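Local coordinates for protein L-methionine gamma-lyase (Fusobacterium nucleatum subsp. nucleatum, PDB 6LXU) that works as a tetrameric enzyme of the Cys/Met metabolism family, whose members depend on pyridoxal phosphate, here held covalently by the protein, at residues A[191-195]-A[263-268]; A[313-319]-A[373-379]; A[332-336]-A[387-393]. All coordinates share one frame; numbering follows the deposited sequence. Where two conformers were deposited one is given.

Contact 1: A[191-195]-A[263-268]; sequences ATPYM and FEIRME
Tyr194 pushes its ring into a hollow on the first turns of helix 263-282, a knob-into-hole fit whose walls are Phe263, Glu264, Met267 and Glu268. The knob belongs to a short, irregular helical turn that follows strand 183-187 of the large sheet, in a protein with the fold-type I architecture of PLP-dependent enzymes, consistent with its aminotransferase-clan family. With CG anti to the backbone N (chi1 179°), the ring is thrown out over the helix surface. Met267 CB rises beneath one face as a CH-pi contact, 3.6 Å from the Tyr194 ring centroid and only 17° off the ring normal, and the tyrosine and methionine side chains run antiparallel alongside each other. A broad flat ring suits this place because it can lie on a low aliphatic bump. The glutamates at the side of the hollow turn their polar ends to the second subunit, Glu264 to its Asn383 and Glu268 to its Arg269.

A second bump comes from the helix. Phe263 points the rim of its ring at the turn, and its CZ stops 3.4 Å from Thr192 OG1 and 3.9 Å from Tyr194 N, both near the ring plane. That hydroxyl is well occupied: in an ST turn Thr192 OG1 accepts from Tyr194 N at 3.0 Å, and it donates to Ala191 O at 2.6 Å. Threonine therefore shapes the turn and offers CG2 to the helix as well, while Pro193 adds a rigid apolar edge near Phe263. A flexible methionine completes the fit. Bent at chi2 and chi3, Met267 brings its CE to 3.7 Å from Thr192 CG2 and, in a tight methyl-to-methyl contact, to 3.4 Å from Met195 CE.

Contact 2: A[313-319]-A[373-379]; sequences AMISFEL and GLVRLSV. With NO3 (nitrate ion), chain C.
Ile315 O accepts from Leu377 N at 2.8 Å, one of a ladder of backbone bonds that also returns Ile315 N to Leu377 O and pairs Phe317 with Val375 in both directions. At one end Glu318 prolongs the ladder with its side chain: OE2 takes Gly373 N at 2.9 Å from above the carboxylate plane, while OE1 turns to Thr371. Glycine suits this spot, since Glu318 OE2 and Leu319 O stand where a side chain would begin.

Strands 314-319 and 374-378 are antiparallel neighbours inside a mixed five-stranded sheet, 374-378 in the middle, with 287-291 beyond the first and 348-350 beyond the second. Ile315, Phe317, Val375 and Leu377 share the face covered by helices 263-282 and 322-332. There Phe317 CG stands between the backbone N and the carbonyl carbon (chi1 57°), which brings a face of the ring over Val375 CB, a CH-pi contact 3.9 Å from the Phe317 ring centroid. Leu377 CB meets the ring edge.

On the face of Met314 and Arg376, the doubled-back methionine sets CE over the guanidinium plane, 3.4 Å from Arg376 NE. This leaves the guanidinium edge to polar partners: NH1 bonds Asn161, and NH2 makes a weak 3.1 Å bond to O1 of a nitrate, probably from the crystallisation liquor, which Ser341 N and Gln350 NE2 also hold. A water donates to Val379 O and shares a 2.8 Å hydrogen bond with Ser378 OG, which Gly343 N also holds.

Contact 3: A[332-336]-A[387-393]; sequences NLKLC and IIADLEQ
Loop 332-336 passes across helix 384-396 most closely at Leu333 and Asp390, whose CA atoms are 6.0 Å apart, and then runs on so that three successive backbone N-H groups face the helix. Asp390 collects all three. Its CG is anti to the backbone N (chi1 -170°), which aims the carboxylate at the loop. OD1 receives Lys334 N at 2.9 Å in a nearly straight bond (175°), on the syn lone pair. OD2 takes two neighbours from the same face: Leu335 N, 2.9 Å away and well above the carboxylate plane, and Cys336 N, 3.0 Å away and almost in line with the C-O bond. Aspartate suits the place, being short and having two oxygens to share among close-set amides.

One helical turn on, Gln393 bends back and uses its NE2 twice, in or near its amide plane. It donates to Asn332 O at 2.9 Å and to Asp390 OD1 at 3.1 Å, the latter on the anti side. Lys334 NZ reaches the same Asn332 O from the opposite face of the carbonyl plane.

Beside this polar cluster lies an apolar seam. Leu333 CD2 and Cys336 SG both approach Leu391 CD2, the sulfur at 4.2 Å, and Ile349 of strand 348-350 packs against Leu333 and Cys336.

With four donors on a buried carboxylate, Asp390 is probably kept ionised, its pKa lowered, and the loop that leads into strand 337-338 is tied to the helix chiefly through its backbone N-H groups.

Overall arrangement
Contact 1 comes first along the chain, joining the turn after strand 183-187 of the large sheet to the start of helix 263-282. Contacts 2 and 3 follow with alternating segments, 313-319, 332-336, 373-379 and 387-393, so they interlock within the smaller five-stranded sheet and its helices. Their centres are about 13 Å apart, and they touch where Leu377 CD2 packs 4.2 Å from Leu391 CD1. Contact 1 lies about 19 Å from contact 2 and about 24 Å from contact 3, centre to centre, and touches neither. Helix 263-282 bridges the gap: its beginning forms contact 1, while further along it packs against residues of contacts 2 and 3, so one helix spans from the turn beside the large sheet to the smaller sheet.

Contact 1: A[191-195]-A[263-268]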
# COMPACT_ATOMS: atom_id res chain seq x y z
N ALA A 191 25.78 -12.06 3.94
CA ALA A 191 25.76 -13.11 4.94
C ALA A 191 24.46 -13.11 5.73
O ALA A 191 23.90 -14.18 6.02
CB ALA A 191 26.94 -12.98 5.89
N THR A 192 23.99 -11.92 6.09
CA THR A 192 22.81 -11.71 6.93
C THR A 192 23.07 -12.16 8.36
O THR A 192 24.00 -12.95 8.60
CB THR A 192 21.52 -12.42 6.42
OG1 THR A 192 21.47 -13.77 6.92
CG2 THR A 192 21.38 -12.42 4.91
N PRO A 193 22.23 -11.74 9.31
CA PRO A 193 22.42 -12.26 10.68
C PRO A 193 22.09 -13.73 10.86
O PRO A 193 22.40 -14.28 11.93
CB PRO A 193 21.53 -11.36 11.54
CG PRO A 193 20.56 -10.76 10.59
CD PRO A 193 21.26 -10.63 9.28
N TYR A 194 21.49 -14.39 9.88
CA TYR A 194 21.37 -15.85 9.90
C TYR A 194 22.73 -16.53 9.86
O TYR A 194 22.89 -17.61 10.45
CB TYR A 194 20.50 -16.31 8.72
CG TYR A 194 20.29 -17.79 8.57
CD1 TYR A 194 19.25 -18.43 9.23
CD2 TYR A 194 21.08 -18.55 7.73
CE1 TYR A 194 19.01 -19.77 9.09
CE2 TYR A 194 20.87 -19.92 7.59
CZ TYR A 194 19.84 -20.52 8.29
OH TYR A 194 19.58 -21.86 8.17
N MET A 195 23.70 -15.94 9.17
CA MET A 195 25.03 -16.54 9.05
C MET A 195 26.12 -15.88 9.86
O MET A 195 27.05 -16.57 10.28
CB MET A 195 25.47 -16.58 7.59
CG MET A 195 24.59 -17.48 6.76
SD MET A 195 24.95 -17.47 5.01
CE MET A 195 23.41 -16.81 4.37
N PHE A 263 12.06 -14.89 7.39
CA PHE A 263 13.51 -14.77 7.23
C PHE A 263 14.24 -16.08 7.52
O PHE A 263 15.11 -16.51 6.74
CB PHE A 263 14.03 -13.64 8.12
CG PHE A 263 15.52 -13.48 8.10
CD1 PHE A 263 16.18 -13.07 6.95
CD2 PHE A 263 16.26 -13.71 9.24
CE1 PHE A 263 17.57 -12.93 6.94
CE2 PHE A 263 17.65 -13.56 9.23
CZ PHE A 263 18.29 -13.17 8.08
N GLU A 264 13.93 -16.73 8.65
CA GLU A 264 14.67 -17.94 9.01
C GLU A 264 14.50 -19.03 7.96
O GLU A 264 15.47 -19.63 7.50
CB GLU A 264 14.21 -18.48 10.36
CG GLU A 264 14.94 -19.75 10.78
CD GLU A 264 14.39 -20.38 12.03
OE1 GLU A 264 13.17 -20.55 12.15
OE2 GLU A 264 15.22 -20.74 12.91
N ILE A 265 13.25 -19.32 7.59
CA ILE A 265 12.99 -20.41 6.65
C ILE A 265 13.46 -20.06 5.25
O ILE A 265 13.86 -20.95 4.50
CB ILE A 265 11.52 -20.90 6.67
CG1 ILE A 265 10.50 -19.78 6.49
CG2 ILE A 265 11.28 -21.69 7.96
CD1 ILE A 265 9.09 -20.26 6.21
N ARG A 266 13.39 -18.78 4.87
CA ARG A 266 13.93 -18.38 3.57
C ARG A 266 15.43 -18.61 3.54
O ARG A 266 15.95 -19.23 2.61
CB ARG A 266 13.61 -16.92 3.24
CG ARG A 266 12.15 -16.68 2.90
CD ARG A 266 11.84 -15.26 2.43
NE ARG A 266 12.04 -14.23 3.46
CZ ARG A 266 13.10 -13.43 3.58
NH1 ARG A 266 14.13 -13.52 2.73
NH2 ARG A 266 13.14 -12.53 4.56
N MET A 267 16.15 -18.13 4.54
CA MET A 267 17.61 -18.30 4.52
C MET A 267 18.00 -19.77 4.54
O MET A 267 18.96 -20.17 3.86
CB MET A 267 18.27 -17.56 5.68
CG MET A 267 18.13 -16.04 5.62
SD MET A 267 18.47 -15.28 4.02
CE MET A 267 20.18 -15.77 3.78
N GLU A 268 17.28 -20.58 5.31
CA GLU A 268 17.55 -22.02 5.34
C GLU A 268 17.41 -22.65 3.96
O GLU A 268 18.28 -23.41 3.52
CB GLU A 268 16.66 -22.73 6.36
CG GLU A 268 17.14 -22.48 7.78
CD GLU A 268 16.28 -23.07 8.85
OE1 GLU A 268 15.20 -23.59 8.53
OE2 GLU A 268 16.74 -22.99 10.02

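Contact 2: A[313-319]-A[373-379]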
# COMPACT_ATOMS: atom_id res chain seq x y z
N ALA A 313 24.11 -18.04 -0.08
CA ALA A 313 23.32 -18.43 -1.24
C ALA A 313 23.71 -17.68 -2.50
O ALA A 313 23.01 -17.74 -3.51
CB ALA A 313 21.85 -18.29 -0.92
N MET A 314 24.86 -16.99 -2.45
CA MET A 314 25.48 -16.42 -3.64
C MET A 314 26.52 -17.40 -4.16
O MET A 314 27.26 -18.02 -3.36
CB MET A 314 26.15 -15.10 -3.32
CG MET A 314 25.16 -14.02 -2.91
SD MET A 314 23.88 -13.64 -4.13
CE MET A 314 24.84 -13.14 -5.56
N ILE A 315 26.57 -17.56 -5.47
CA ILE A 315 27.58 -18.42 -6.12
C ILE A 315 28.06 -17.66 -7.33
O ILE A 315 27.23 -17.17 -8.11
CB ILE A 315 26.99 -19.75 -6.62
CG1 ILE A 315 26.22 -20.49 -5.52
CG2 ILE A 315 28.12 -20.62 -7.18
CD1 ILE A 315 25.38 -21.64 -6.04
N SER A 316 29.37 -17.57 -7.53
CA SER A 316 29.86 -17.15 -8.84
C SER A 316 30.63 -18.29 -9.46
O SER A 316 31.13 -19.18 -8.77
CB SER A 316 30.71 -15.90 -8.78
OG SER A 316 29.93 -14.82 -8.32
N PHE A 317 30.71 -18.30 -10.78
CA PHE A 317 31.42 -19.39 -11.44
C PHE A 317 31.94 -18.91 -12.78
O PHE A 317 31.39 -17.99 -13.38
CB PHE A 317 30.55 -20.65 -11.56
CG PHE A 317 29.25 -20.46 -12.30
CD1 PHE A 317 28.10 -20.01 -11.63
CD2 PHE A 317 29.14 -20.78 -13.64
CE1 PHE A 317 26.90 -19.86 -12.31
CE2 PHE A 317 27.94 -20.64 -14.32
CZ PHE A 317 26.81 -20.18 -13.66
N GLU A 318 33.02 -19.55 -13.22
CA GLU A 318 33.66 -19.22 -14.50
C GLU A 318 33.35 -20.29 -15.52
O GLU A 318 33.70 -21.46 -15.33
CB GLU A 318 35.17 -19.10 -14.33
CG GLU A 318 35.91 -18.56 -15.56
CD GLU A 318 35.85 -17.05 -15.71
OE1 GLU A 318 35.68 -16.35 -14.70
OE2 GLU A 318 36.04 -16.56 -16.85
N LEU A 319 32.68 -19.92 -16.59
CA LEU A 319 32.48 -20.82 -17.70
C LEU A 319 33.76 -20.92 -18.52
O LEU A 319 34.36 -19.90 -18.86
CB LEU A 319 31.35 -20.32 -18.60
CG LEU A 319 29.98 -20.32 -17.93
CD1 LEU A 319 29.01 -19.49 -18.76
CD2 LEU A 319 29.48 -21.73 -17.75
N GLY A 373 34.17 -15.21 -18.60
CA GLY A 373 33.23 -16.28 -18.33
C GLY A 373 32.54 -16.23 -16.97
O GLY A 373 31.85 -17.17 -16.62
N LEU A 374 32.74 -15.14 -16.23
CA LEU A 374 32.21 -15.06 -14.86
C LEU A 374 30.69 -14.84 -14.86
O LEU A 374 30.20 -13.91 -15.49
CB LEU A 374 32.89 -13.95 -14.09
CG LEU A 374 32.62 -13.90 -12.58
CD1 LEU A 374 33.25 -15.07 -11.85
CD2 LEU A 374 33.14 -12.59 -12.02
N VAL A 375 29.99 -15.71 -14.14
CA VAL A 375 28.53 -15.63 -13.96
C VAL A 375 28.27 -15.55 -12.46
O VAL A 375 28.88 -16.28 -11.68
CB VAL A 375 27.84 -16.84 -14.60
CG1 VAL A 375 26.33 -16.80 -14.35
CG2 VAL A 375 28.15 -16.88 -16.10
N ARG A 376 27.37 -14.64 -12.07
CA ARG A 376 26.95 -14.49 -10.66
C ARG A 376 25.50 -14.95 -10.51
O ARG A 376 24.61 -14.46 -11.21
CB ARG A 376 27.07 -13.05 -10.19
CG ARG A 376 27.04 -12.95 -8.68
CD ARG A 376 26.97 -11.53 -8.16
NE ARG A 376 25.59 -11.09 -8.12
CZ ARG A 376 25.11 -10.11 -7.35
NH1 ARG A 376 25.93 -9.41 -6.55
NH2 ARG A 376 23.82 -9.82 -7.39
N LEU A 377 25.28 -15.89 -9.59
CA LEU A 377 23.98 -16.48 -9.36
C LEU A 377 23.52 -16.19 -7.93
O LEU A 377 24.21 -16.52 -6.95
CB LEU A 377 24.10 -17.99 -9.57
CG LEU A 377 22.83 -18.81 -9.46
CD1 LEU A 377 21.86 -18.48 -10.58
CD2 LEU A 377 23.16 -20.29 -9.47
N SER A 378 22.34 -15.57 -7.81
CA SER A 378 21.64 -15.43 -6.52
C SER A 378 20.61 -16.55 -6.45
O SER A 378 19.59 -16.51 -7.15
CB SER A 378 20.95 -14.08 -6.44
OG SER A 378 20.13 -14.00 -5.28
N VAL A 379 20.89 -17.57 -5.66
CA VAL A 379 20.03 -18.73 -5.60
C VAL A 379 18.74 -18.39 -4.85
O VAL A 379 18.79 -17.90 -3.71
CB VAL A 379 20.75 -19.90 -4.91
CG1 VAL A 379 19.83 -21.11 -4.73
CG2 VAL A 379 22.00 -20.30 -5.70
N NO3 C . 23.97 -6.52 -7.38
O1 NO3 C . 23.25 -6.93 -6.49
O2 NO3 C . 25.09 -6.01 -7.10
O3 NO3 C . 23.60 -6.61 -8.59
O HOH W 1 20.32 -15.60 -2.99

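Contact 3: A[332-336]-A[387-393]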
# COMPACT_ATOMS: atom_id res chain seq x y z
N ASN A 332 19.49 -18.61 -22.76
CA ASN A 332 18.70 -19.84 -22.84
C ASN A 332 17.96 -20.23 -21.56
O ASN A 332 17.20 -21.19 -21.57
CB ASN A 332 19.59 -20.99 -23.31
CG ASN A 332 19.79 -20.99 -24.79
OD1 ASN A 332 18.92 -21.45 -25.53
ND2 ASN A 332 20.91 -20.45 -25.25
N LEU A 333 18.20 -19.50 -20.46
CA LEU A 333 17.55 -19.86 -19.19
C LEU A 333 16.09 -19.44 -19.20
O LEU A 333 15.74 -18.39 -19.73
CB LEU A 333 18.29 -19.26 -18.01
CG LEU A 333 19.73 -19.76 -17.85
CD1 LEU A 333 20.48 -18.99 -16.77
CD2 LEU A 333 19.77 -21.25 -17.58
N LYS A 334 15.25 -20.31 -18.65
CA LYS A 334 13.80 -20.11 -18.59
C LYS A 334 13.24 -19.89 -17.19
O LYS A 334 12.13 -19.36 -17.06
CB LYS A 334 13.08 -21.31 -19.22
CG LYS A 334 13.50 -21.66 -20.64
CD LYS A 334 13.32 -20.48 -21.59
CE LYS A 334 13.45 -20.87 -23.05
NZ LYS A 334 14.83 -21.28 -23.41
N LEU A 335 13.98 -20.28 -16.16
CA LEU A 335 13.52 -20.15 -14.78
C LEU A 335 14.30 -19.04 -14.08
O LEU A 335 13.70 -18.14 -13.49
CB LEU A 335 13.65 -21.48 -14.04
CG LEU A 335 13.10 -21.52 -12.61
CD1 LEU A 335 11.63 -21.17 -12.60
CD2 LEU A 335 13.36 -22.88 -11.99
N CYS A 336 15.63 -19.10 -14.14
CA CYS A 336 16.48 -18.05 -13.61
C CYS A 336 16.19 -16.76 -14.37
O CYS A 336 16.06 -16.79 -15.60
CB CYS A 336 17.94 -18.41 -13.81
SG CYS A 336 18.48 -19.98 -13.09
N ILE A 387 15.76 -25.58 -10.58
CA ILE A 387 16.85 -24.64 -10.84
C ILE A 387 17.98 -25.36 -11.58
O ILE A 387 18.49 -24.85 -12.58
CB ILE A 387 17.39 -24.00 -9.54
CG1 ILE A 387 16.27 -23.27 -8.75
CG2 ILE A 387 18.50 -23.01 -9.87
CD1 ILE A 387 16.70 -22.89 -7.34
N ILE A 388 18.35 -26.54 -11.09
CA ILE A 388 19.40 -27.33 -11.73
C ILE A 388 19.01 -27.75 -13.14
O ILE A 388 19.84 -27.68 -14.04
CB ILE A 388 19.83 -28.51 -10.84
CG1 ILE A 388 20.59 -27.96 -9.63
CG2 ILE A 388 20.71 -29.49 -11.62
CD1 ILE A 388 20.97 -28.96 -8.55
N ALA A 389 17.76 -28.17 -13.36
CA ALA A 389 17.34 -28.53 -14.71
C ALA A 389 17.48 -27.36 -15.67
O ALA A 389 17.89 -27.53 -16.83
CB ALA A 389 15.92 -29.08 -14.70
N ASP A 390 17.15 -26.16 -15.20
CA ASP A 390 17.27 -24.97 -16.03
C ASP A 390 18.74 -24.69 -16.36
O ASP A 390 19.08 -24.47 -17.52
CB ASP A 390 16.62 -23.77 -15.33
CG ASP A 390 16.49 -22.55 -16.21
OD1 ASP A 390 16.19 -22.71 -17.42
OD2 ASP A 390 16.63 -21.42 -15.69
N LEU A 391 19.60 -24.67 -15.35
CA LEU A 391 21.03 -24.48 -15.60
C LEU A 391 21.59 -25.57 -16.52
O LEU A 391 22.38 -25.26 -17.43
CB LEU A 391 21.80 -24.46 -14.29
CG LEU A 391 21.50 -23.29 -13.35
CD1 LEU A 391 22.10 -23.54 -11.98
CD2 LEU A 391 22.02 -21.98 -13.93
N GLU A 392 21.19 -26.81 -16.29
CA GLU A 392 21.69 -27.93 -17.10
C GLU A 392 21.32 -27.76 -18.57
O GLU A 392 22.21 -27.91 -19.43
CB GLU A 392 21.17 -29.26 -16.55
CG GLU A 392 21.51 -30.51 -17.38
CD GLU A 392 22.98 -30.73 -17.61
OE1 GLU A 392 23.84 -30.17 -16.88
OE2 GLU A 392 23.31 -31.48 -18.57
N GLN A 393 20.06 -27.45 -18.88
CA GLN A 393 19.68 -27.28 -20.28
C GLN A 393 20.36 -26.07 -20.91
O GLN A 393 20.74 -26.12 -22.08
CB GLN A 393 18.15 -27.27 -20.48
CG GLN A 393 17.39 -26.08 -19.91
CD GLN A 393 17.48 -24.82 -20.75
OE1 GLN A 393 17.69 -24.87 -21.97
NE2 GLN A 393 17.32 -23.67 -20.11